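Local coordinates for protein neural-cadherin (Drosophila melanogaster, PDB 3UBF) that mediates calcium-dependent, preferentially homophilic adhesion between cells, this chain being a run of three consecutive cadherin domains from its extracellular region, at residues T68-V73 with N89-I94; N41-V46 with V54-D59; S287-A292 with S300-L305; P217-E222 with I234-K239. All coordinates share one frame; numbering follows the deposited sequence.

Contact 1: residues T68-V73 with N89-I94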
loop_
_atom_site.group_PDB
_atom_site.type_symbol
_atom_site.label_atom_id
_atom_site.label_comp_id
_atom_site.label_asym_id
_atom_site.label_seq_id
_atom_site.Cartn_x
_atom_site.Cartn_y
_atom_site.Cartn_z
ATOM N N THR A 68 11.868 6.862 23.182
ATOM C CA THR A 68 11.762 8.038 24.013
ATOM C C THR A 68 13.062 8.817 23.939
ATOM O O THR A 68 14.139 8.240 23.779
ATOM C CB THR A 68 11.475 7.669 25.486
ATOM O OG1 THR A 68 12.509 6.807 25.975
ATOM C CG2 THR A 68 10.131 6.962 25.620
ATOM N N ILE A 69 12.952 10.135 24.020
ATOM C CA ILE A 69 14.103 10.947 24.308
ATOM C C ILE A 69 14.043 11.093 25.813
ATOM O O ILE A 69 13.155 11.755 26.361
ATOM C CB ILE A 69 14.094 12.262 23.535
ATOM C CG1 ILE A 69 14.285 11.958 22.042
ATOM C CG2 ILE A 69 15.227 13.152 24.007
ATOM C CD1 ILE A 69 13.778 13.001 21.110
ATOM N N ASP A 70 14.966 10.397 26.474
ATOM C CA ASP A 70 14.938 10.228 27.919
ATOM C C ASP A 70 16.187 10.866 28.507
ATOM O O ASP A 70 17.306 10.430 28.243
ATOM C CB ASP A 70 14.842 8.732 28.282
ATOM C CG ASP A 70 14.317 8.490 29.706
ATOM O OD1 ASP A 70 14.207 9.464 30.487
ATOM O OD2 ASP A 70 14.018 7.315 30.048
ATOM N N PHE A 71 15.991 11.908 29.303
ATOM C CA PHE A 71 17.113 12.654 29.860
ATOM C C PHE A 71 16.739 13.280 31.189
ATOM O O PHE A 71 15.567 13.351 31.545
ATOM C CB PHE A 71 17.594 13.735 28.880
ATOM C CG PHE A 71 16.546 14.748 28.531
ATOM C CD1 PHE A 71 15.546 14.448 27.617
ATOM C CD2 PHE A 71 16.553 16.005 29.127
ATOM C CE1 PHE A 71 14.565 15.398 27.293
ATOM C CE2 PHE A 71 15.576 16.961 28.809
ATOM C CZ PHE A 71 14.583 16.656 27.885
ATOM N N TRP A 72 17.756 13.738 31.905
ATOM C CA TRP A 72 17.579 14.386 33.188
ATOM C C TRP A 72 17.985 15.854 33.090
ATOM O O TRP A 72 18.808 16.231 32.259
ATOM C CB TRP A 72 18.424 13.678 34.250
ATOM C CG TRP A 72 17.880 12.355 34.716
ATOM C CD1 TRP A 72 17.999 11.158 34.087
ATOM C CD2 TRP A 72 17.155 12.105 35.926
ATOM N NE1 TRP A 72 17.383 10.171 34.822
ATOM C CE2 TRP A 72 16.857 10.726 35.957
ATOM C CE3 TRP A 72 16.722 12.915 36.988
ATOM C CZ2 TRP A 72 16.146 10.134 37.008
ATOM C CZ3 TRP A 72 16.009 12.320 38.037
ATOM C CH2 TRP A 72 15.733 10.945 38.034
ATOM N N VAL A 73 17.392 16.680 33.937
ATOM C CA VAL A 73 17.795 18.071 34.033
ATOM C C VAL A 73 18.186 18.413 35.470
ATOM O O VAL A 73 17.717 17.789 36.422
ATOM C CB VAL A 73 16.696 19.030 33.516
ATOM C CG1 VAL A 73 16.299 18.657 32.086
ATOM C CG2 VAL A 73 15.481 19.012 34.434
ATOM N N ASN A 89 16.447 17.868 40.638
ATOM C CA ASN A 89 16.655 16.958 39.519
ATOM C C ASN A 89 15.316 16.523 38.970
ATOM O O ASN A 89 14.399 16.225 39.734
ATOM C CB ASN A 89 17.449 15.725 39.961
ATOM C CG ASN A 89 18.785 16.084 40.579
ATOM O OD1 ASN A 89 19.661 16.643 39.917
ATOM N ND2 ASN A 89 18.945 15.768 41.858
ATOM N N GLN A 90 15.195 16.494 37.649
ATOM C CA GLN A 90 13.959 16.054 37.024
ATOM C C GLN A 90 14.209 15.264 35.752
ATOM O O GLN A 90 14.929 15.706 34.846
ATOM C CB GLN A 90 13.052 17.239 36.726
ATOM C CG GLN A 90 11.637 16.850 36.358
ATOM C CD GLN A 90 10.893 17.987 35.721
ATOM O OE1 GLN A 90 11.503 18.930 35.230
ATOM N NE2 GLN A 90 9.567 17.907 35.712
ATOM N N ARG A 91 13.593 14.092 35.695
ATOM C CA ARG A 91 13.666 13.244 34.529
ATOM C C ARG A 91 12.667 13.737 33.489
ATOM O O ARG A 91 11.536 14.113 33.822
ATOM C CB ARG A 91 13.376 11.801 34.927
ATOM C CG ARG A 91 13.753 10.775 33.893
ATOM C CD ARG A 91 13.471 9.392 34.435
ATOM N NE ARG A 91 13.680 8.357 33.429
ATOM C CZ ARG A 91 13.523 7.054 33.643
ATOM N NH1 ARG A 91 13.153 6.598 34.836
ATOM N NH2 ARG A 91 13.735 6.201 32.653
ATOM N N VAL A 92 13.102 13.766 32.232
ATOM C CA VAL A 92 12.218 14.116 31.127
ATOM C C VAL A 92 12.141 12.946 30.155
ATOM O O VAL A 92 13.170 12.422 29.696
ATOM C CB VAL A 92 12.658 15.406 30.403
ATOM C CG1 VAL A 92 11.570 15.876 29.439
ATOM C CG2 VAL A 92 12.976 16.511 31.397
ATOM N N ILE A 93 10.911 12.520 29.876
ATOM C CA ILE A 93 10.653 11.436 28.931
ATOM C C ILE A 93 9.748 11.963 27.838
ATOM O O ILE A 93 8.551 12.151 28.055
ATOM C CB ILE A 93 9.979 10.198 29.600
ATOM C CG1 ILE A 93 10.691 9.802 30.904
ATOM C CG2 ILE A 93 9.955 9.015 28.637
ATOM C CD1 ILE A 93 10.081 8.574 31.606
ATOM N N ILE A 94 10.326 12.224 26.671
ATOM C CA ILE A 94 9.551 12.618 25.511
ATOM C C ILE A 94 9.222 11.347 24.756
ATOM O O ILE A 94 10.100 10.748 24.144
ATOM C CB ILE A 94 10.345 13.551 24.572
ATOM C CG1 ILE A 94 10.771 14.836 25.291
ATOM C CG2 ILE A 94 9.530 13.874 23.308
ATOM C CD1 ILE A 94 11.911 15.574 24.586
#
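Arg91 sets CG trans to the main-chain nitrogen (chi1 -165°) and stays extended as far as NE, which lays its methylenes over the Trp72 indole and carries the guanidinium to Asp70, whose CG takes the same position (chi1 -160°). Arginine suits this place because it has both an aliphatic stem and a flat charged end. Its CB stands 3.7 Å from the centroid of the Trp72 six-membered ring, a CH-pi contact over the face. Beyond it the grip is side-on: Arg91 NE reaches Asp70 OD1 at 3.2 Å and Arg91 NH2 reaches Asp70 OD2 at 2.8 Å, each on a syn lone pair. The two planes, only 5° apart, make this a flat salt bridge. On the opposite face of the sheet, the one bearing Ile69, Phe71 and Val73, the Phe71 ring lies against Val92, whose CB is 3.6 Å from the ring centroid, while Ile94 CD1 meets the edge at Phe71 CE1, 3.8 Å away. Paired backbone bonds join Ile69 with Ile94, Phe71 with Val92 and Val73 with Gln90. In its four-stranded sheet this hairpin is central: strand 3-12 runs parallel beside strand 88-97, strand 34-37 flanks strand 68-76, and Phe71 and Val73 pack on strand 44-46 of the facing sheet.

Contact 2: residues N41-V46 with V54-D59. With ZN (zinc ion), chain H.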
loop_
_atom_site.group_PDB
_atom_site.type_symbol
_atom_site.label_atom_id
_atom_site.label_comp_id
_atom_site.label_asym_id
_atom_site.label_seq_id
_atom_site.Cartn_x
_atom_site.Cartn_y
_atom_site.Cartn_z
ATOM N N ASN A 41 22.638 14.635 25.439
ATOM C CA ASN A 41 21.710 13.774 24.743
ATOM C C ASN A 41 21.817 14.079 23.256
ATOM O O ASN A 41 21.971 15.237 22.880
ATOM C CB ASN A 41 20.296 14.030 25.278
ATOM C CG ASN A 41 19.253 13.211 24.589
ATOM O OD1 ASN A 41 18.867 13.501 23.459
ATOM N ND2 ASN A 41 18.770 12.180 25.268
ATOM N N PRO A 42 21.754 13.043 22.402
ATOM C CA PRO A 42 21.983 13.317 20.989
ATOM C C PRO A 42 20.836 14.110 20.369
ATOM O O PRO A 42 21.025 14.825 19.385
ATOM C CB PRO A 42 22.081 11.916 20.361
ATOM C CG PRO A 42 22.260 10.971 21.503
ATOM C CD PRO A 42 21.544 11.607 22.651
ATOM N N TRP A 43 19.668 14.016 20.983
ATOM C CA TRP A 43 18.452 14.517 20.369
ATOM C C TRP A 43 18.013 15.882 20.876
ATOM O O TRP A 43 17.284 16.589 20.180
ATOM C CB TRP A 43 17.328 13.482 20.525
ATOM C CG TRP A 43 17.739 12.117 20.038
ATOM C CD1 TRP A 43 18.022 11.024 20.802
ATOM C CD2 TRP A 43 17.959 11.725 18.675
ATOM N NE1 TRP A 43 18.390 9.969 20.000
ATOM C CE2 TRP A 43 18.357 10.371 18.691
ATOM C CE3 TRP A 43 17.844 12.385 17.442
ATOM C CZ2 TRP A 43 18.640 9.661 17.523
ATOM C CZ3 TRP A 43 18.125 11.676 16.275
ATOM C CH2 TRP A 43 18.519 10.329 16.327
ATOM N N VAL A 44 18.448 16.253 22.073
ATOM C CA VAL A 44 17.977 17.488 22.684
ATOM C C VAL A 44 19.079 18.204 23.437
ATOM O O VAL A 44 19.921 17.561 24.062
ATOM C CB VAL A 44 16.771 17.262 23.667
ATOM C CG1 VAL A 44 15.492 16.871 22.922
ATOM C CG2 VAL A 44 17.110 16.237 24.740
ATOM N N THR A 45 19.084 19.535 23.345
ATOM C CA THR A 45 19.817 20.384 24.284
ATOM C C THR A 45 18.777 21.035 25.172
ATOM O O THR A 45 17.606 21.137 24.793
ATOM C CB THR A 45 20.626 21.509 23.596
ATOM O OG1 THR A 45 19.753 22.316 22.798
ATOM C CG2 THR A 45 21.725 20.945 22.724
ATOM N N VAL A 46 19.199 21.466 26.355
ATOM C CA VAL A 46 18.312 22.187 27.267
ATOM C C VAL A 46 18.893 23.559 27.502
ATOM O O VAL A 46 20.045 23.678 27.906
ATOM C CB VAL A 46 18.135 21.442 28.597
ATOM C CG1 VAL A 46 17.496 22.344 29.627
ATOM C CG2 VAL A 46 17.283 20.205 28.392
ATOM N N VAL A 54 15.734 20.863 19.837
ATOM C CA VAL A 54 16.214 19.799 18.960
ATOM C C VAL A 54 17.703 19.994 18.696
ATOM O O VAL A 54 18.124 21.052 18.209
ATOM C CB VAL A 54 15.446 19.781 17.605
ATOM C CG1 VAL A 54 15.865 18.598 16.760
ATOM C CG2 VAL A 54 13.940 19.757 17.826
ATOM N N LYS A 55 18.489 18.972 19.024
ATOM C CA LYS A 55 19.914 18.952 18.724
ATOM C C LYS A 55 20.100 18.301 17.363
ATOM O O LYS A 55 20.298 18.986 16.360
ATOM C CB LYS A 55 20.681 18.176 19.794
ATOM C CG LYS A 55 22.177 18.448 19.807
ATOM C CD LYS A 55 22.928 17.368 20.568
ATOM C CE LYS A 55 23.539 17.917 21.847
ATOM N NZ LYS A 55 24.495 16.957 22.463
ATOM N N LYS A 56 20.020 16.974 17.325
ATOM C CA LYS A 56 19.985 16.256 16.046
ATOM C C LYS A 56 18.508 16.072 15.672
ATOM O O LYS A 56 17.680 15.746 16.525
ATOM C CB LYS A 56 20.718 14.908 16.126
ATOM C CG LYS A 56 20.703 14.065 14.846
ATOM C CD LYS A 56 21.830 13.015 14.812
ATOM C CE LYS A 56 21.716 11.998 15.959
ATOM N NZ LYS A 56 22.736 10.911 15.875
ATOM N N LYS A 57 18.193 16.330 14.404
ATOM C CA LYS A 57 16.886 16.055 13.797
ATOM C C LYS A 57 16.352 14.683 14.239
ATOM O O LYS A 57 16.982 13.648 13.993
ATOM C CB LYS A 57 17.004 16.154 12.263
ATOM C CG LYS A 57 15.878 15.531 11.442
ATOM C CD LYS A 57 15.860 16.089 10.012
ATOM C CE LYS A 57 14.716 15.505 9.178
ATOM N NZ LYS A 57 14.416 16.358 7.978
ATOM N N TRP A 58 15.206 14.688 14.908
ATOM C CA TRP A 58 14.634 13.468 15.470
ATOM C C TRP A 58 14.405 12.374 14.436
ATOM O O TRP A 58 13.871 12.622 13.351
ATOM C CB TRP A 58 13.335 13.786 16.201
ATOM C CG TRP A 58 13.580 14.588 17.430
ATOM C CD1 TRP A 58 14.785 15.043 17.887
ATOM C CD2 TRP A 58 12.597 15.055 18.358
ATOM N NE1 TRP A 58 14.611 15.753 19.043
ATOM C CE2 TRP A 58 13.277 15.784 19.352
ATOM C CE3 TRP A 58 11.205 14.927 18.446
ATOM C CZ2 TRP A 58 12.614 16.384 20.425
ATOM C CZ3 TRP A 58 10.550 15.526 19.512
ATOM C CH2 TRP A 58 11.254 16.244 20.489
ATOM N N ASP A 59 14.831 11.166 14.785
ATOM C CA ASP A 59 14.668 10.005 13.931
ATOM C C ASP A 59 14.250 8.834 14.815
ATOM O O ASP A 59 15.054 8.244 15.533
ATOM C CB ASP A 59 15.962 9.734 13.184
ATOM C CG ASP A 59 15.839 8.625 12.173
ATOM O OD1 ASP A 59 14.750 8.011 12.052
ATOM O OD2 ASP A 59 16.851 8.366 11.487
HETATM ZN ZN ZN H . 16.295 7.359 9.691
HETATM O O HOH W 1 22.432 17.452 24.770
HETATM O O HOH W 2 15.874 8.859 8.263
HETATM O O HOH W 3 16.794 5.801 10.420
#
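An Asx turn at Asn41, whose OD1 takes the backbone N of Trp43 at 2.7 Å, presents Trp43 to the chain that leads from Val54 to the metal ligand Asp59. Trp43 O is gripped twice, from opposite faces of its carbonyl plane: Lys55 N comes in at 2.9 Å and Trp58 NE1 at 3.0 Å. The indole N-H of Trp58 points at that oxygen within its ring plane, and the ring edge also brings CZ2 to Val44 CG1 at 3.8 Å. A phenylalanine in place of Trp58 would probably leave Trp43 O with one donor fewer and open a gap beside Val44 and Ile69. Lysines suit the solvent side, where the aliphatic stems of Lys55 and Lys56 can lie along the neighbouring segment while the charged ends stay near the surface. Lys56 bends at chi3 (62°) to set CE over a face of Trp43, 3.9 Å from the centroid of its six-membered ring, and Lys55 NZ donates to Asn41 O at 3.1 Å. Farther on, Asp59 OD2 binds a zinc ion at 2.1 Å, together with two waters and Asp138. Asp59 is also a calcium ligand with Glu13, Glu61 and Asp138, an acidic cluster characteristic of the calcium sites between successive cadherin domains.

Contact 3: residues S287-A292 with S300-L305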
loop_
_atom_site.group_PDB
_atom_site.type_symbol
_atom_site.label_atom_id
_atom_site.label_comp_id
_atom_site.label_asym_id
_atom_site.label_seq_id
_atom_site.Cartn_x
_atom_site.Cartn_y
_atom_site.Cartn_z
ATOM N N SER A 287 -26.349 -2.529 -16.312
ATOM C CA SER A 287 -25.479 -3.647 -15.996
ATOM C C SER A 287 -24.915 -4.217 -17.273
ATOM O O SER A 287 -25.648 -4.676 -18.143
ATOM C CB SER A 287 -26.236 -4.739 -15.250
ATOM O OG SER A 287 -26.591 -4.291 -13.961
ATOM N N LEU A 288 -23.601 -4.191 -17.382
ATOM C CA LEU A 288 -22.942 -4.626 -18.591
ATOM C C LEU A 288 -21.897 -5.659 -18.231
ATOM O O LEU A 288 -21.399 -5.688 -17.099
ATOM C CB LEU A 288 -22.284 -3.431 -19.288
ATOM C CG LEU A 288 -23.170 -2.195 -19.530
ATOM C CD1 LEU A 288 -22.321 -0.949 -19.733
ATOM C CD2 LEU A 288 -24.116 -2.404 -20.719
ATOM N N ILE A 289 -21.582 -6.525 -19.182
ATOM C CA ILE A 289 -20.497 -7.452 -18.996
ATOM C C ILE A 289 -19.482 -7.199 -20.087
ATOM O O ILE A 289 -19.805 -7.260 -21.289
ATOM C CB ILE A 289 -20.954 -8.920 -19.019
ATOM C CG1 ILE A 289 -21.892 -9.203 -17.852
ATOM C CG2 ILE A 289 -19.746 -9.851 -18.936
ATOM C CD1 ILE A 289 -22.496 -10.606 -17.866
ATOM N N VAL A 290 -18.260 -6.898 -19.657
ATOM C CA VAL A 290 -17.128 -6.814 -20.564
ATOM C C VAL A 290 -16.393 -8.150 -20.600
ATOM O O VAL A 290 -16.108 -8.759 -19.557
ATOM C CB VAL A 290 -16.160 -5.666 -20.193
ATOM C CG1 VAL A 290 -14.964 -5.636 -21.173
ATOM C CG2 VAL A 290 -16.900 -4.324 -20.202
ATOM N N THR A 291 -16.101 -8.609 -21.808
ATOM C CA THR A 291 -15.310 -9.815 -21.984
ATOM C C THR A 291 -13.956 -9.465 -22.584
ATOM O O THR A 291 -13.880 -8.673 -23.520
ATOM C CB THR A 291 -16.057 -10.833 -22.842
ATOM O OG1 THR A 291 -17.325 -11.090 -22.234
ATOM C CG2 THR A 291 -15.277 -12.158 -22.955
ATOM N N ALA A 292 -12.896 -10.028 -21.997
ATOM C CA ALA A 292 -11.546 -9.978 -22.567
ATOM C C ALA A 292 -11.221 -11.312 -23.231
ATOM O O ALA A 292 -11.240 -12.354 -22.586
ATOM C CB ALA A 292 -10.509 -9.658 -21.500
ATOM N N SER A 300 -11.012 -16.622 -22.466
ATOM C CA SER A 300 -11.729 -15.390 -22.209
ATOM C C SER A 300 -12.083 -15.249 -20.729
ATOM O O SER A 300 -12.230 -16.245 -20.013
ATOM C CB SER A 300 -12.965 -15.261 -23.102
ATOM O OG SER A 300 -13.865 -16.316 -22.861
ATOM N N THR A 301 -12.175 -13.999 -20.284
ATOM C CA THR A 301 -12.596 -13.671 -18.938
ATOM C C THR A 301 -13.621 -12.548 -19.015
ATOM O O THR A 301 -13.498 -11.652 -19.855
ATOM C CB THR A 301 -11.408 -13.227 -18.064
ATOM O OG1 THR A 301 -10.422 -14.268 -18.051
ATOM C CG2 THR A 301 -11.851 -12.923 -16.632
ATOM N N SER A 302 -14.625 -12.606 -18.141
ATOM C CA SER A 302 -15.614 -11.541 -18.043
ATOM C C SER A 302 -15.577 -10.781 -16.719
ATOM O O SER A 302 -15.099 -11.282 -15.707
ATOM C CB SER A 302 -17.006 -12.093 -18.313
ATOM O OG SER A 302 -17.169 -12.272 -19.707
ATOM N N VAL A 303 -16.075 -9.557 -16.750
ATOM C CA VAL A 303 -16.152 -8.715 -15.567
ATOM C C VAL A 303 -17.425 -7.869 -15.644
ATOM O O VAL A 303 -17.916 -7.589 -16.731
ATOM C CB VAL A 303 -14.881 -7.827 -15.439
ATOM C CG1 VAL A 303 -14.870 -6.696 -16.477
ATOM C CG2 VAL A 303 -14.716 -7.307 -14.025
ATOM N N ASP A 304 -17.970 -7.484 -14.497
ATOM C CA ASP A 304 -19.148 -6.612 -14.481
ATOM C C ASP A 304 -18.744 -5.178 -14.667
ATOM O O ASP A 304 -17.769 -4.707 -14.069
ATOM C CB ASP A 304 -19.908 -6.700 -13.165
ATOM C CG ASP A 304 -20.410 -8.076 -12.884
ATOM O OD1 ASP A 304 -21.077 -8.669 -13.765
ATOM O OD2 ASP A 304 -20.134 -8.564 -11.761
ATOM N N LEU A 305 -19.495 -4.502 -15.522
ATOM C CA LEU A 305 -19.435 -3.064 -15.619
ATOM C C LEU A 305 -20.822 -2.515 -15.276
ATOM O O LEU A 305 -21.838 -2.933 -15.852
ATOM C CB LEU A 305 -18.984 -2.637 -17.014
ATOM C CG LEU A 305 -19.046 -1.149 -17.364
ATOM C CD1 LEU A 305 -18.246 -0.297 -16.397
ATOM C CD2 LEU A 305 -18.553 -0.941 -18.790
HETATM O O HOH W 4 -23.144 -6.349 -15.059
#
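Strands 287-292 and 300-305 run antiparallel, their axes 4.6 Å apart at closest and their directions 157° apart, with hydrogen-bonded pairs at Leu288-Leu305, Val290-Val303 and Ala292-Thr301. Each of these pairs has both of its bonds; the Ala292 N to Thr301 O bond, 2.8 Å long, is nearly straight. Between them the non-hydrogen-bonded pairs Ile289-Asp304 and Thr291-Ser302 put their side chains on the face away from Leu288, Val290 and Ala292. There Thr291 OG1 and Ser302 OG are joined hydroxyl to hydroxyl at 2.8 Å. Both oxygens lie anti to their own carbonyl carbons (chi1 -56° and -77°), and this common setting brings them together. Threonine and serine fit this outer face, where their short hydroxyl side chains can bond to each other and still meet solvent. Ile289 adds a methyl to the same patch, its CG2 touching Ser302 CB at 3.6 Å. A water donates to Leu288 O at 2.8 Å and, weakly, to Asp304 OD1, so it links the strands near the Ile289-Asp304 pair; a zinc ion also lies about 3 Å from the Asp304 side chain.

The inward face is aliphatic, as a sandwich core requires. Leu288 CD1 lies beside Leu305 CD2 at 3.9 Å, and Leu305 CD2 also reaches Val290 CG2 at 4.0 Å. Ala292, with only a methyl, lets Phe214 and Ala238 come close. Thr301, on this side too, turns its OG1 to Pro212 O. Ile236 and Ile262 from the facing sheet pack on Val290. This is the hairpin of the last two strands of a cadherin domain, central to one sheet of its Greek-key beta sandwich.

Contact 4: residues P217-E222 with I234-K239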
loop_
_atom_site.group_PDB
_atom_site.type_symbol
_atom_site.label_atom_id
_atom_site.label_comp_id
_atom_site.label_asym_id
_atom_site.label_seq_id
_atom_site.Cartn_x
_atom_site.Cartn_y
_atom_site.Cartn_z
ATOM N N PRO A 217 -11.621 -6.196 -10.144
ATOM C CA PRO A 217 -12.542 -7.322 -10.083
ATOM C C PRO A 217 -13.962 -6.948 -10.523
ATOM O O PRO A 217 -14.742 -7.827 -10.901
ATOM C CB PRO A 217 -12.509 -7.708 -8.611
ATOM C CG PRO A 217 -12.223 -6.435 -7.917
ATOM C CD PRO A 217 -11.260 -5.718 -8.798
ATOM N N SER A 218 -14.295 -5.661 -10.454
ATOM C CA SER A 218 -15.505 -5.124 -11.080
ATOM C C SER A 218 -15.318 -3.656 -11.419
ATOM O O SER A 218 -14.467 -2.980 -10.859
ATOM C CB SER A 218 -16.757 -5.335 -10.214
ATOM O OG SER A 218 -16.724 -4.566 -9.021
ATOM N N TYR A 219 -16.119 -3.168 -12.349
ATOM C CA TYR A 219 -16.012 -1.791 -12.789
ATOM C C TYR A 219 -17.329 -1.074 -12.616
ATOM O O TYR A 219 -18.396 -1.642 -12.822
ATOM C CB TYR A 219 -15.573 -1.731 -14.247
ATOM C CG TYR A 219 -14.172 -2.215 -14.479
ATOM C CD1 TYR A 219 -13.907 -3.568 -14.649
ATOM C CD2 TYR A 219 -13.109 -1.322 -14.546
ATOM C CE1 TYR A 219 -12.623 -4.021 -14.876
ATOM C CE2 TYR A 219 -11.824 -1.766 -14.775
ATOM C CZ TYR A 219 -11.592 -3.120 -14.931
ATOM O OH TYR A 219 -10.322 -3.576 -15.147
ATOM N N GLU A 220 -17.220 0.197 -12.272
ATOM C CA GLU A 220 -18.333 1.031 -11.895
ATOM C C GLU A 220 -18.047 2.398 -12.508
ATOM O O GLU A 220 -16.957 2.947 -12.326
ATOM C CB GLU A 220 -18.375 1.116 -10.361
ATOM C CG GLU A 220 -19.731 0.769 -9.742
ATOM C CD GLU A 220 -19.634 -0.154 -8.499
ATOM O OE1 GLU A 220 -19.125 0.298 -7.440
ATOM O OE2 GLU A 220 -20.086 -1.333 -8.584
ATOM N N ALA A 221 -18.991 2.935 -13.274
ATOM C CA ALA A 221 -18.879 4.325 -13.735
ATOM C C ALA A 221 -20.150 5.078 -13.403
ATOM O O ALA A 221 -21.226 4.496 -13.372
ATOM C CB ALA A 221 -18.585 4.403 -15.224
ATOM N N GLU A 222 -20.005 6.369 -13.148
ATOM C CA GLU A 222 -21.118 7.248 -12.865
ATOM C C GLU A 222 -21.040 8.436 -13.809
ATOM O O GLU A 222 -20.098 9.213 -13.758
ATOM C CB GLU A 222 -21.086 7.716 -11.408
ATOM C CG GLU A 222 -22.069 8.857 -11.124
ATOM C CD GLU A 222 -22.316 9.090 -9.642
ATOM O OE1 GLU A 222 -22.835 8.166 -8.964
ATOM O OE2 GLU A 222 -22.010 10.209 -9.163
ATOM N N ILE A 234 -15.269 4.951 -19.420
ATOM C CA ILE A 234 -14.407 4.174 -18.547
ATOM C C ILE A 234 -13.444 3.365 -19.402
ATOM O O ILE A 234 -13.787 2.970 -20.524
ATOM C CB ILE A 234 -15.241 3.279 -17.563
ATOM C CG1 ILE A 234 -14.332 2.553 -16.557
ATOM C CG2 ILE A 234 -16.166 2.335 -18.319
ATOM C CD1 ILE A 234 -15.037 2.129 -15.287
ATOM N N SER A 235 -12.232 3.162 -18.887
ATOM C CA SER A 235 -11.254 2.299 -19.539
ATOM C C SER A 235 -11.170 0.988 -18.800
ATOM O O SER A 235 -10.984 0.956 -17.587
ATOM C CB SER A 235 -9.863 2.938 -19.569
ATOM O OG SER A 235 -9.667 3.657 -20.771
ATOM N N ILE A 236 -11.300 -0.097 -19.540
ATOM C CA ILE A 236 -11.171 -1.414 -18.962
ATOM C C ILE A 236 -9.920 -2.079 -19.515
ATOM O O ILE A 236 -9.633 -2.000 -20.713
ATOM C CB ILE A 236 -12.443 -2.231 -19.194
ATOM C CG1 ILE A 236 -13.532 -1.711 -18.263
ATOM C CG2 ILE A 236 -12.212 -3.691 -18.908
ATOM C CD1 ILE A 236 -14.850 -1.603 -18.918
ATOM N N LYS A 237 -9.149 -2.696 -18.631
ATOM C CA LYS A 237 -7.946 -3.366 -19.074
ATOM C C LYS A 237 -7.810 -4.720 -18.410
ATOM O O LYS A 237 -8.093 -4.874 -17.218
ATOM C CB LYS A 237 -6.707 -2.507 -18.820
ATOM C CG LYS A 237 -5.582 -2.809 -19.783
ATOM C CD LYS A 237 -4.364 -1.934 -19.542
ATOM C CE LYS A 237 -3.264 -2.709 -18.825
ATOM N NZ LYS A 237 -1.913 -2.110 -19.052
ATOM N N ALA A 238 -7.391 -5.700 -19.204
ATOM C CA ALA A 238 -7.100 -7.024 -18.698
ATOM C C ALA A 238 -5.659 -7.360 -19.018
ATOM O O ALA A 238 -5.108 -6.921 -20.028
ATOM C CB ALA A 238 -8.043 -8.047 -19.275
ATOM N N LYS A 239 -5.043 -8.114 -18.124
ATOM C CA LYS A 239 -3.667 -8.490 -18.276
ATOM C C LYS A 239 -3.673 -9.837 -18.962
ATOM O O LYS A 239 -4.407 -10.742 -18.559
ATOM C CB LYS A 239 -3.008 -8.590 -16.906
ATOM C CG LYS A 239 -1.599 -9.095 -16.945
ATOM C CD LYS A 239 -1.029 -9.210 -15.570
ATOM C CE LYS A 239 0.377 -9.698 -15.665
ATOM N NZ LYS A 239 1.136 -9.316 -14.455
HETATM O O HOH W 5 -8.794 -1.428 -15.719
#
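The chief interaction between Tyr219 and strand 232-239 is CH-pi. Ile236 CG1 sits over the middle of the phenol ring, 3.7 Å from its centroid and 10° off the normal, so a methylene faces the ring squarely. Ile236 CG2 reaches the outer part of the ring, near CZ and CE1. Tyr219 holds CG anti to its carbonyl carbon (chi1 -67°), which swings the ring from its own strand toward the isoleucines.

The aliphatic contacts come from Ile234. Its CD1 lies near the plane of the tyrosine ring, at the edge, 4.0 Å from Tyr219 CD2, and the same methyl touches Ala221 CB at 4.2 Å. Alanine suits that position because its lone methyl lets the longer isoleucine reach across.

Polar linkage is indirect. One water stands at the ring edge, 2.7 Å from Tyr219 OH, and accepts from Lys237 N at 3.2 Å, and the hydroxyl has a further, weak bond from Met216 N. Tyrosine fits here because its ring is buried while its hydroxyl meets water and backbone. With an alanine in place of Tyr219, Ile236 would probably face a gap and the water would lose its phenol partner.

Phe214, Val303 and Leu305 also pack on this ring. The contact closes an edge of the cadherin beta sandwich, where the first strand is divided, 213-214 pairing with 232-239 in one sheet and 219-224 with 300-310 in the other.

In the fold
The four contacts form two pairs, one in the first and one in the last of three cadherin domains. Contacts 1 and 2 touch across the interior of the first: Ile69 CD1 lies 3.3 Å from Trp58 CE2, and Phe71 CE2 is 3.7 Å from Val46 CG2. Contacts 3 and 4 meet across the core of the last, through Val290 CG2 and Ile236 CD1 at 3.6 Å, while within one sheet Tyr219 N probably bonds to Asp304 O at 2.8 Å. Contacts 1 and 3 are equivalent hairpins, their centres about 62 Å apart. Contact 2 supplies Asp59 to the calcium and zinc sites, its side chain about 3 Å from the calcium; the Ile69 side chain in contact 1 is about 12 Å from a calcium ion.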